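PDB 5JM6: aminopeptidase-like protein from Chaetomium thermophilum, which probably acts as a zinc-dependent aminopeptidase of the M18 family, trimming residues from the amino ends of peptides, and assembles as a dodecamer. Local coordinates for residues L319-A324 with F506-E511; Q77-A82 with A313-L318; V158-G163 with G219-E224. One frame throughout, in Å; residues are numbered along the deposited sequence.

Contact 1 (L319-A324 with F506-E511)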
# COMPACT_ATOMS: atom_id res chain seq x y z
N LEU A 319 8.51 -56.68 -21.74
CA LEU A 319 8.27 -57.47 -22.94
C LEU A 319 9.57 -57.87 -23.64
O LEU A 319 9.63 -58.90 -24.31
CB LEU A 319 7.37 -56.71 -23.93
CG LEU A 319 5.90 -56.51 -23.56
CD1 LEU A 319 5.15 -55.91 -24.74
CD2 LEU A 319 5.26 -57.81 -23.11
N HIS A 320 10.60 -57.04 -23.51
CA HIS A 320 11.88 -57.30 -24.15
C HIS A 320 12.95 -57.91 -23.23
O HIS A 320 14.09 -58.11 -23.65
CB HIS A 320 12.42 -56.02 -24.78
CG HIS A 320 11.69 -55.62 -26.03
ND1 HIS A 320 12.22 -55.79 -27.29
CD2 HIS A 320 10.47 -55.07 -26.21
CE1 HIS A 320 11.36 -55.36 -28.19
NE2 HIS A 320 10.29 -54.91 -27.57
N ALA A 321 12.59 -58.21 -21.99
CA ALA A 321 13.56 -58.74 -21.03
C ALA A 321 13.98 -60.17 -21.37
O ALA A 321 13.24 -60.90 -22.04
CB ALA A 321 12.99 -58.68 -19.62
N LYS A 322 15.16 -60.55 -20.92
CA LYS A 322 15.62 -61.94 -21.04
C LYS A 322 14.73 -62.87 -20.23
O LYS A 322 14.21 -62.48 -19.19
CB LYS A 322 17.06 -62.09 -20.54
CG LYS A 322 18.16 -61.49 -21.40
CD LYS A 322 19.52 -61.82 -20.78
CE LYS A 322 20.60 -60.84 -21.21
NZ LYS A 322 21.86 -61.02 -20.41
N ARG A 323 14.52 -64.09 -20.72
CA ARG A 323 14.27 -65.18 -19.80
C ARG A 323 15.39 -66.19 -19.96
O ARG A 323 15.28 -67.13 -20.76
CB ARG A 323 12.92 -65.85 -20.08
CG ARG A 323 11.72 -64.91 -20.12
CD ARG A 323 10.44 -65.71 -20.00
NE ARG A 323 10.40 -66.81 -20.96
CZ ARG A 323 9.76 -67.95 -20.76
NH1 ARG A 323 9.10 -68.16 -19.64
NH2 ARG A 323 9.79 -68.90 -21.69
N ALA A 324 16.40 -66.09 -19.11
CA ALA A 324 17.53 -67.00 -19.16
C ALA A 324 17.15 -68.18 -18.30
O ALA A 324 16.37 -68.03 -17.36
CB ALA A 324 18.80 -66.33 -18.67
N PHE A 506 18.02 -53.06 -16.05
CA PHE A 506 17.76 -53.28 -14.64
C PHE A 506 17.13 -54.65 -14.38
O PHE A 506 17.64 -55.42 -13.56
CB PHE A 506 16.87 -52.17 -14.09
CG PHE A 506 16.23 -52.49 -12.76
CD1 PHE A 506 16.97 -52.44 -11.59
CD2 PHE A 506 14.89 -52.83 -12.69
CE1 PHE A 506 16.39 -52.74 -10.38
CE2 PHE A 506 14.30 -53.12 -11.48
CZ PHE A 506 15.05 -53.08 -10.32
N LEU A 507 16.04 -54.96 -15.06
CA LEU A 507 15.37 -56.24 -14.87
C LEU A 507 16.30 -57.40 -15.19
O LEU A 507 16.29 -58.42 -14.50
CB LEU A 507 14.09 -56.32 -15.72
CG LEU A 507 13.00 -55.28 -15.42
CD1 LEU A 507 11.92 -55.32 -16.49
CD2 LEU A 507 12.38 -55.50 -14.04
N ASP A 508 17.12 -57.25 -16.22
CA ASP A 508 18.01 -58.34 -16.63
C ASP A 508 19.22 -58.49 -15.70
O ASP A 508 19.67 -59.60 -15.45
CB ASP A 508 18.48 -58.14 -18.07
CG ASP A 508 17.38 -58.37 -19.09
OD1 ASP A 508 16.27 -58.80 -18.70
OD2 ASP A 508 17.63 -58.15 -20.29
N PHE A 509 19.78 -57.37 -15.24
CA PHE A 509 21.02 -57.43 -14.46
C PHE A 509 20.91 -57.31 -12.94
O PHE A 509 21.92 -57.45 -12.25
CB PHE A 509 21.98 -56.36 -14.96
CG PHE A 509 22.65 -56.69 -16.26
CD1 PHE A 509 23.56 -57.73 -16.34
CD2 PHE A 509 22.36 -55.97 -17.40
CE1 PHE A 509 24.18 -58.04 -17.53
CE2 PHE A 509 22.97 -56.27 -18.60
CZ PHE A 509 23.88 -57.31 -18.67
N TRP A 510 19.72 -57.06 -12.40
CA TRP A 510 19.61 -56.81 -10.96
C TRP A 510 20.16 -57.96 -10.12
O TRP A 510 20.93 -57.73 -9.19
CB TRP A 510 18.16 -56.53 -10.55
CG TRP A 510 17.93 -56.83 -9.09
CD1 TRP A 510 17.16 -57.83 -8.58
CD2 TRP A 510 18.51 -56.15 -7.97
NE1 TRP A 510 17.20 -57.80 -7.20
CE2 TRP A 510 18.02 -56.78 -6.81
CE3 TRP A 510 19.38 -55.06 -7.84
CZ2 TRP A 510 18.38 -56.36 -5.53
CZ3 TRP A 510 19.73 -54.65 -6.56
CH2 TRP A 510 19.23 -55.29 -5.43
N GLU A 511 19.76 -59.18 -10.46
CA GLU A 511 20.17 -60.36 -9.69
C GLU A 511 21.68 -60.53 -9.69
O GLU A 511 22.28 -60.85 -8.66
CB GLU A 511 19.50 -61.62 -10.24
CG GLU A 511 19.98 -62.92 -9.60
CD GLU A 511 19.29 -64.15 -10.15
OE1 GLU A 511 19.18 -65.15 -9.41
OE2 GLU A 511 18.87 -64.13 -11.33

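Contact 2 (Q77-A82 with A313-L318)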
# COMPACT_ATOMS: atom_id res chain seq x y z
N GLN A 77 -3.60 -56.31 -24.28
CA GLN A 77 -3.59 -56.98 -25.57
C GLN A 77 -2.18 -57.40 -25.99
O GLN A 77 -2.01 -58.42 -26.66
CB GLN A 77 -4.20 -56.10 -26.66
CG GLN A 77 -5.67 -55.76 -26.46
CD GLN A 77 -6.23 -54.94 -27.61
OE1 GLN A 77 -5.56 -54.74 -28.63
NE2 GLN A 77 -7.46 -54.47 -27.46
N LYS A 78 -1.17 -56.63 -25.62
CA LYS A 78 0.19 -57.00 -25.98
C LYS A 78 0.72 -58.10 -25.06
O LYS A 78 1.46 -58.98 -25.49
CB LYS A 78 1.12 -55.78 -25.95
CG LYS A 78 0.67 -54.68 -26.90
CD LYS A 78 1.85 -53.84 -27.36
CE LYS A 78 1.71 -53.48 -28.83
NZ LYS A 78 2.89 -52.71 -29.32
N LEU A 79 0.32 -58.07 -23.79
CA LEU A 79 0.70 -59.13 -22.86
C LEU A 79 0.08 -60.46 -23.28
O LEU A 79 0.74 -61.50 -23.21
CB LEU A 79 0.28 -58.79 -21.43
CG LEU A 79 1.07 -57.69 -20.71
CD1 LEU A 79 0.41 -57.36 -19.38
CD2 LEU A 79 2.52 -58.10 -20.51
N LEU A 80 -1.17 -60.43 -23.73
CA LEU A 80 -1.84 -61.65 -24.17
C LEU A 80 -1.23 -62.19 -25.47
O LEU A 80 -1.14 -63.40 -25.66
CB LEU A 80 -3.34 -61.41 -24.34
CG LEU A 80 -4.14 -61.29 -23.05
CD1 LEU A 80 -5.54 -60.75 -23.32
CD2 LEU A 80 -4.23 -62.63 -22.34
N LYS A 81 -0.81 -61.29 -26.35
CA LYS A 81 -0.21 -61.71 -27.61
C LYS A 81 1.19 -62.27 -27.41
O LYS A 81 1.68 -63.04 -28.23
CB LYS A 81 -0.18 -60.54 -28.60
CG LYS A 81 -1.54 -60.19 -29.18
CD LYS A 81 -1.52 -58.86 -29.91
CE LYS A 81 -2.93 -58.37 -30.19
NZ LYS A 81 -2.95 -57.02 -30.82
N ALA A 82 1.82 -61.90 -26.29
CA ALA A 82 3.15 -62.39 -25.95
C ALA A 82 3.09 -63.65 -25.09
O ALA A 82 4.12 -64.19 -24.69
CB ALA A 82 3.94 -61.31 -25.24
N ALA A 313 7.82 -47.27 -21.43
CA ALA A 313 9.18 -47.78 -21.55
C ALA A 313 9.42 -48.94 -20.59
O ALA A 313 10.11 -49.90 -20.92
CB ALA A 313 10.19 -46.67 -21.32
N ALA A 314 8.84 -48.84 -19.39
CA ALA A 314 8.94 -49.91 -18.41
C ALA A 314 8.22 -51.16 -18.92
O ALA A 314 8.76 -52.26 -18.85
CB ALA A 314 8.36 -49.47 -17.08
N PHE A 315 7.01 -50.96 -19.43
CA PHE A 315 6.22 -52.04 -20.01
C PHE A 315 6.99 -52.73 -21.13
O PHE A 315 7.08 -53.96 -21.17
CB PHE A 315 4.88 -51.50 -20.52
CG PHE A 315 4.04 -52.52 -21.23
CD1 PHE A 315 3.31 -53.46 -20.52
CD2 PHE A 315 3.95 -52.52 -22.61
CE1 PHE A 315 2.52 -54.39 -21.18
CE2 PHE A 315 3.16 -53.44 -23.28
CZ PHE A 315 2.45 -54.38 -22.56
N MET A 316 7.55 -51.94 -22.05
CA MET A 316 8.30 -52.50 -23.17
C MET A 316 9.56 -53.22 -22.70
O MET A 316 9.97 -54.21 -23.30
CB MET A 316 8.67 -51.41 -24.18
CG MET A 316 7.48 -50.82 -24.94
SD MET A 316 6.59 -51.99 -25.99
CE MET A 316 7.81 -52.32 -27.26
N ALA A 317 10.17 -52.73 -21.63
CA ALA A 317 11.34 -53.39 -21.06
C ALA A 317 10.99 -54.80 -20.60
O ALA A 317 11.75 -55.74 -20.84
CB ALA A 317 11.91 -52.59 -19.91
N LEU A 318 9.84 -54.94 -19.95
CA LEU A 318 9.39 -56.26 -19.51
C LEU A 318 9.19 -57.18 -20.71
O LEU A 318 9.65 -58.32 -20.71
CB LEU A 318 8.10 -56.15 -18.71
CG LEU A 318 7.62 -57.46 -18.07
CD1 LEU A 318 8.69 -58.01 -17.14
CD2 LEU A 318 6.32 -57.26 -17.33

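Contact 3 (V158-G163 with G219-E224)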
# COMPACT_ATOMS: atom_id res chain seq x y z
N VAL A 158 -17.58 -29.87 -17.21
CA VAL A 158 -16.40 -30.69 -16.92
C VAL A 158 -15.75 -30.24 -15.62
O VAL A 158 -16.01 -29.15 -15.12
CB VAL A 158 -15.35 -30.64 -18.06
CG1 VAL A 158 -15.96 -31.07 -19.39
CG2 VAL A 158 -14.72 -29.26 -18.15
N ALA A 159 -14.90 -31.10 -15.08
CA ALA A 159 -14.18 -30.82 -13.85
C ALA A 159 -12.71 -31.18 -14.04
O ALA A 159 -12.41 -32.28 -14.49
CB ALA A 159 -14.78 -31.59 -12.69
N GLN A 160 -11.81 -30.26 -13.70
CA GLN A 160 -10.40 -30.58 -13.83
C GLN A 160 -10.08 -31.70 -12.85
O GLN A 160 -10.32 -31.59 -11.64
CB GLN A 160 -9.50 -29.35 -13.62
CG GLN A 160 -9.29 -28.86 -12.18
CD GLN A 160 -10.45 -28.05 -11.64
OE1 GLN A 160 -11.40 -27.75 -12.36
NE2 GLN A 160 -10.37 -27.67 -10.37
N TYR A 161 -9.57 -32.81 -13.38
CA TYR A 161 -9.25 -33.97 -12.57
C TYR A 161 -8.02 -33.69 -11.73
O TYR A 161 -8.04 -33.80 -10.50
CB TYR A 161 -9.02 -35.20 -13.46
CG TYR A 161 -8.01 -36.20 -12.94
CD1 TYR A 161 -6.82 -36.44 -13.63
CD2 TYR A 161 -8.25 -36.92 -11.78
CE1 TYR A 161 -5.90 -37.37 -13.16
CE2 TYR A 161 -7.34 -37.84 -11.31
CZ TYR A 161 -6.16 -38.06 -11.99
OH TYR A 161 -5.26 -38.98 -11.51
N ALA A 162 -6.94 -33.31 -12.40
CA ALA A 162 -5.65 -33.30 -11.75
C ALA A 162 -5.31 -31.98 -11.08
O ALA A 162 -4.45 -31.93 -10.20
CB ALA A 162 -4.61 -33.64 -12.75
N GLY A 163 -6.04 -30.93 -11.43
CA GLY A 163 -5.48 -29.59 -11.43
C GLY A 163 -5.04 -29.29 -12.85
O GLY A 163 -4.14 -28.47 -13.09
N GLY A 219 -8.85 -16.53 -15.23
CA GLY A 219 -8.40 -17.91 -15.22
C GLY A 219 -9.30 -18.87 -14.48
O GLY A 219 -9.00 -20.06 -14.37
N ASN A 220 -10.42 -18.36 -13.96
CA ASN A 220 -11.33 -19.15 -13.14
C ASN A 220 -11.94 -20.31 -13.93
O ASN A 220 -12.57 -20.11 -14.96
CB ASN A 220 -12.42 -18.23 -12.58
CG ASN A 220 -13.65 -18.99 -12.12
OD1 ASN A 220 -14.51 -19.35 -12.92
ND2 ASN A 220 -13.74 -19.23 -10.82
N ARG A 221 -11.77 -21.52 -13.40
CA ARG A 221 -12.02 -22.73 -14.16
C ARG A 221 -13.49 -23.13 -14.33
O ARG A 221 -13.82 -23.91 -15.22
CB ARG A 221 -11.27 -23.89 -13.52
CG ARG A 221 -9.84 -23.55 -13.17
CD ARG A 221 -9.05 -24.80 -12.95
NE ARG A 221 -7.63 -24.52 -12.84
CZ ARG A 221 -6.68 -25.43 -12.99
NH1 ARG A 221 -7.01 -26.68 -13.29
NH2 ARG A 221 -5.40 -25.09 -12.89
N GLU A 222 -14.36 -22.66 -13.44
CA GLU A 222 -15.77 -23.05 -13.50
C GLU A 222 -16.68 -22.10 -14.29
O GLU A 222 -17.76 -22.48 -14.73
CB GLU A 222 -16.30 -23.22 -12.07
CG GLU A 222 -17.77 -23.61 -11.96
CD GLU A 222 -18.04 -25.06 -12.31
OE1 GLU A 222 -18.63 -25.32 -13.38
OE2 GLU A 222 -17.66 -25.94 -11.51
N THR A 223 -16.20 -20.89 -14.55
CA THR A 223 -16.99 -19.88 -15.25
C THR A 223 -16.37 -19.61 -16.61
O THR A 223 -17.06 -19.58 -17.63
CB THR A 223 -17.14 -18.57 -14.44
OG1 THR A 223 -18.02 -18.81 -13.32
CG2 THR A 223 -17.73 -17.46 -15.29
N GLU A 224 -15.08 -19.30 -16.60
CA GLU A 224 -14.35 -18.94 -17.81
C GLU A 224 -13.78 -20.07 -18.69
O GLU A 224 -13.46 -19.82 -19.85
CB GLU A 224 -13.21 -18.01 -17.42
CG GLU A 224 -13.74 -16.71 -16.86
CD GLU A 224 -12.67 -15.88 -16.20
OE1 GLU A 224 -12.95 -14.71 -15.88
OE2 GLU A 224 -11.56 -16.40 -15.99

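Contact 1 (L319-A324 with F506-E511)
With its first torsion at -71°, D508 sets CG beside its own backbone N and anti to its carbonyl carbon, which carries the carboxylate off helix 495-514 to A321 and K322. K322 takes the same first torsion and runs extended beyond CG; its aliphatic part crosses the D508 side chain at about a right angle. The main link is made by the backbone: K322 N donates to D508 OD1 at 3.0 Å with an N-H...O angle of 148°. The donor comes to the syn side of that oxygen, tilted 30° out of the carboxylate plane. A second, weak bond leads from K322 N to D508 OD2 at 3.5 Å, so one amide spans both oxygens unequally.

Carbon contacts frame the polar pair. A321 CB rests against D508 OD1 at 3.4 Å, and K322 CG stands 3.6 Å from D508 OD2. The ammonium group of K322 is carried past the acid, its NZ remaining 5.1 Å from D508 OD2, near enough for a general attraction between opposite charges but without a direct ion pair. The salt bridges of D508 are made instead with K331 at OD1 and K504 at OD2. The combined positive charge probably holds the aspartate ionised. Both lysines also bond to the 319-324 backbone, K504 to H320 O and K331 to K322 O, so they bridge the acid and that segment.

This is a surface contact at the far end of helix 305-320, where the chain turns toward strand 330-336 of the central mixed sheet. F506, L507 and W510 of helix 495-514 rest on strand 127-133, and F509 touches helix 430-443.

Contact 2 (Q77-A82 with A313-L318)
L79 and K78 both meet F315 at the rim of its ring, and the firmer of the two meetings is with the leucine. L79 CG comes within 3.6 Å of F315 CE1, near the ring plane, while L79 CD2 lies 3.8 Å from the same F315 CE1, so CG and one methyl of the leucine meet the same edge carbon. The two side chains cross obliquely. F315 reaches this position because its CG is anti to the backbone N (chi1 176°), which sends the ring out from helix 305-320 toward helix 68-81. Both residues are buried, and the ring spans a wide gap between the backbones: the CA atoms of L79 and F315 are nearest neighbours across the contact, yet stand 9.4 Å apart.

The two helices lie on the same face of the mixed sheet at the heart of this zinc-exopeptidase alpha/beta fold. L79 also touches I112 and A114 of strand 111-117, and L318, about one turn further along the helix from F315, rests on A114 as well as on V333 of the adjacent strand 330-336. Helix 305-320 starts at the metal centre, where D306 joins both zinc sites.

Toward solvent the packing thins. K78 offers the ring just the root of its side chain, CB lying in the ring plane 3.9 Å from F315 CZ. Beyond that its chain bends at chi3 (140°) and remains partly exposed, its NZ bonding to Y74 OH one turn earlier on its own helix.

Contact 3 (V158-G163 with G219-E224)
E224 OE2 receives two weak backbone bonds, from G219 N at 2.8 Å and N220 N at 3.0 Å, drawing together the turn that carries R221 across to Q160 and G163. N220 adds an Asx motif: its OD1 takes T223 N at 2.8 Å, nearly along the C=O axis. From this turn R221 extends from CG to NE, and its NH1 arrives 3.3 Å from Q160 CG and 3.4 Å from G163 O, that oxygen lying at the guanidinium edge, in plane. Q160 bends at chi2 (-79°) to lay its amide across the arginine chain, CD of Q160 3.8 Å from CD of R221, the amide and guanidinium planes 62° apart. Cut back to an alanine, Q160 would lose this cover, and the R221 chain would probably be freer to swing away from G163. G163 lies about 7 Å from the side chain of zinc ligand H485, and E222 and E224 pack on L405 and F400 of two neighbouring subunits, so the contact joins the metal-site side to the assembly interface. Q160 ends strand 153-160, between strands 139-141 and 228-231 of the six-stranded antiparallel sheet, and the R221 turn lies in the loop before 228-231.

From the N terminus, contact 2 is the first to open, on helix 68-81, and closes a loop of 230 residues at 313-318. Contact 3 lies wholly within that loop, tying the end of strand 153-160 to the turn at 219-224 in the part of the chain built round the six-stranded antiparallel sheet. Contact 1 opens directly after contact 2 has closed and runs on to 506-511, so the two follow in series and no pair crosses. Helix 305-320 serves both, and they touch where L319 CD2 meets L79 CD2 at 3.8 Å. Together they bind helices 68-81, 305-320 and 495-514, while contact 3, centred about 35 Å from the centre of contact 2, lies on the opposite side of the chain's centre.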